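Local coordinates for protein benzoylformate decarboxylase (Mycobacterium smegmatis, PDB 4Q9D) that is a thiamine pyrophosphate-family enzyme that binds a magnesium ion and probably the thiamine cofactor, at residues D238-P243 and L389-P394. Numbering follows the deposited sequence.
Sequences DRMSFP and LPTTHP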
loop_
_atom_site.group_PDB
_atom_site.type_symbol
_atom_site.label_atom_id
_atom_site.label_comp_id
_atom_site.label_asym_id
_atom_site.label_seq_id
_atom_site.Cartn_x
_atom_site.Cartn_y
_atom_site.Cartn_z
ATOM N N ASP B 238 -8.150 20.994 18.761
ATOM C CA ASP B 238 -7.238 21.693 17.859
ATOM C C ASP B 238 -7.877 23.009 17.391
ATOM O O ASP B 238 -7.201 23.861 16.853
ATOM C CB ASP B 238 -6.808 20.824 16.648
ATOM C CG ASP B 238 -7.971 20.026 16.028
ATOM O OD1 ASP B 238 -8.865 19.560 16.773
ATOM O OD2 ASP B 238 -7.961 19.836 14.790
ATOM N N ARG B 239 -9.195 23.150 17.589
ATOM C CA ARG B 239 -9.897 24.421 17.396
ATOM C C ARG B 239 -10.935 24.566 18.498
ATOM O O ARG B 239 -11.361 23.562 19.090
ATOM C CB ARG B 239 -10.592 24.515 16.016
ATOM C CG ARG B 239 -9.639 24.308 14.822
ATOM C CD ARG B 239 -8.812 25.557 14.508
ATOM N NE ARG B 239 -9.709 26.596 14.041
ATOM C CZ ARG B 239 -9.866 26.975 12.779
ATOM N NH1 ARG B 239 -9.131 26.442 11.792
ATOM N NH2 ARG B 239 -10.748 27.930 12.513
ATOM N N MET B 240 -11.308 25.809 18.799
ATOM C CA MET B 240 -12.425 26.078 19.715
ATOM C C MET B 240 -13.534 26.804 18.988
ATOM O O MET B 240 -13.277 27.775 18.284
ATOM C CB MET B 240 -11.946 26.852 20.921
ATOM C CG MET B 240 -11.338 25.865 21.919
ATOM S SD MET B 240 -10.865 26.654 23.410
ATOM C CE MET B 240 -9.504 25.661 24.048
ATOM N N SER B 241 -14.763 26.320 19.162
ATOM C CA SER B 241 -15.852 26.642 18.250
ATOM C C SER B 241 -17.022 27.332 18.962
ATOM O O SER B 241 -18.037 27.637 18.338
ATOM C CB SER B 241 -16.359 25.343 17.593
ATOM O OG SER B 241 -15.353 24.694 16.814
ATOM N N PHE B 242 -16.890 27.569 20.263
ATOM C CA PHE B 242 -17.982 28.166 21.053
ATOM C C PHE B 242 -17.357 29.025 22.153
ATOM O O PHE B 242 -16.431 28.576 22.817
ATOM C CB PHE B 242 -18.819 27.041 21.673
ATOM C CG PHE B 242 -20.027 27.505 22.472
ATOM C CD1 PHE B 242 -21.203 27.890 21.828
ATOM C CD2 PHE B 242 -20.002 27.509 23.869
ATOM C CE1 PHE B 242 -22.318 28.287 22.557
ATOM C CE2 PHE B 242 -21.123 27.900 24.598
ATOM C CZ PHE B 242 -22.273 28.297 23.943
ATOM N N PRO B 243 -17.879 30.245 22.362
ATOM C CA PRO B 243 -17.263 31.209 23.298
ATOM C C PRO B 243 -17.157 30.635 24.704
ATOM O O PRO B 243 -18.126 30.121 25.271
ATOM C CB PRO B 243 -18.182 32.442 23.215
ATOM C CG PRO B 243 -19.461 31.954 22.613
ATOM C CD PRO B 243 -19.169 30.716 21.815
ATOM N N LEU B 389 -7.066 31.822 29.840
ATOM C CA LEU B 389 -7.182 32.357 28.478
ATOM C C LEU B 389 -8.362 31.768 27.731
ATOM O O LEU B 389 -8.172 31.047 26.738
ATOM C CB LEU B 389 -5.904 32.112 27.670
ATOM C CG LEU B 389 -4.572 32.616 28.209
ATOM C CD1 LEU B 389 -3.455 32.317 27.176
ATOM C CD2 LEU B 389 -4.626 34.114 28.492
ATOM N N PRO B 390 -9.588 32.079 28.190
ATOM C CA PRO B 390 -10.746 31.537 27.470
ATOM C C PRO B 390 -10.774 32.079 26.051
ATOM O O PRO B 390 -10.392 33.232 25.801
ATOM C CB PRO B 390 -11.954 32.074 28.251
ATOM C CG PRO B 390 -11.413 33.290 29.030
ATOM C CD PRO B 390 -9.976 32.922 29.342
ATOM N N THR B 391 -11.218 31.240 25.123
ATOM C CA THR B 391 -11.353 31.673 23.741
ATOM C C THR B 391 -12.726 32.302 23.571
ATOM O O THR B 391 -13.747 31.655 23.838
ATOM C CB THR B 391 -11.259 30.464 22.809
ATOM O OG1 THR B 391 -10.005 29.822 23.032
ATOM C CG2 THR B 391 -11.371 30.886 21.347
ATOM N N THR B 392 -12.754 33.548 23.097
ATOM C CA THR B 392 -14.009 34.284 23.028
ATOM C C THR B 392 -14.294 34.769 21.607
ATOM O O THR B 392 -15.312 35.371 21.376
ATOM C CB THR B 392 -13.992 35.496 24.011
ATOM O OG1 THR B 392 -12.880 36.333 23.704
ATOM C CG2 THR B 392 -13.840 35.012 25.454
ATOM N N HIS B 393 -13.394 34.496 20.658
ATOM C CA HIS B 393 -13.633 34.845 19.260
ATOM C C HIS B 393 -13.451 33.633 18.337
ATOM O O HIS B 393 -12.678 32.714 18.643
ATOM C CB HIS B 393 -12.687 35.965 18.824
ATOM C CG HIS B 393 -12.914 37.269 19.526
ATOM N ND1 HIS B 393 -12.786 37.415 20.893
ATOM C CD2 HIS B 393 -13.247 38.490 19.050
ATOM C CE1 HIS B 393 -13.038 38.667 21.225
ATOM N NE2 HIS B 393 -13.319 39.342 20.126
ATOM N N PRO B 394 -14.135 33.633 17.186
ATOM C CA PRO B 394 -13.906 32.523 16.243
ATOM C C PRO B 394 -12.495 32.555 15.655
ATOM O O PRO B 394 -11.835 33.600 15.644
ATOM C CB PRO B 394 -14.968 32.748 15.156
ATOM C CG PRO B 394 -15.223 34.248 15.193
ATOM C CD PRO B 394 -15.097 34.627 16.672
HETATM O O HOH W 1 -11.680 30.279 18.111
#
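His393 and Met240 meet through one water molecule, which lies 2.7 Å from His393 O and 3.0 Å from Met240 O and bridges these two carbonyl oxygens, both acceptors, by hydrogen bonds. The bridge joins two domains of a thiamine pyrophosphate enzyme: residues 238-243 belong to the loop between strands 231-233 and 249-252 of the Rossmann-like central domain, and residues 389-394 to the loop that leads from helix 382-388 to edge strand 397-399 of the C-terminal domain. No direct hydrogen bond links the two segments; beyond the water they meet through packing and one CA-H...O contact.

Met240 and Thr391 supply most of the packing. The two side chains cross at a slant, Met240 SD coming 3.3 Å from Thr391 OG1 and 3.9 Å from Thr391 CB. Because Thr391 OG1 stands opposite its own carbonyl carbon (chi1 -58°), the hydroxyl faces the sulfur, while the methyl CG2 packs 4.1 Å from Met240 CB and 3.3 Å from the bridging water. Phe397, at the start of strand 397-399, touches both side chains. Thr391 N is hydrogen-bonded to OE1 of Glu244, the residue that follows Pro243, and the backbones of Thr391 and Glu244 are also hydrogen-bonded.

Farther along, Pro243 passes close to the Thr391 backbone and forms a bent CA-H...O contact with it, Pro243 CA lying 3.6 Å from Thr391 O with an angle of 140° at the hydrogen. The pyrrolidine ring of Pro243 packs on Trp217 and Ile221 of helix 217-227. On the other loop, the His393 imidazole is tethered at its edge, where ND1 and Thr392 OG1 share a 3.0 Å hydrogen bond in the ring plane.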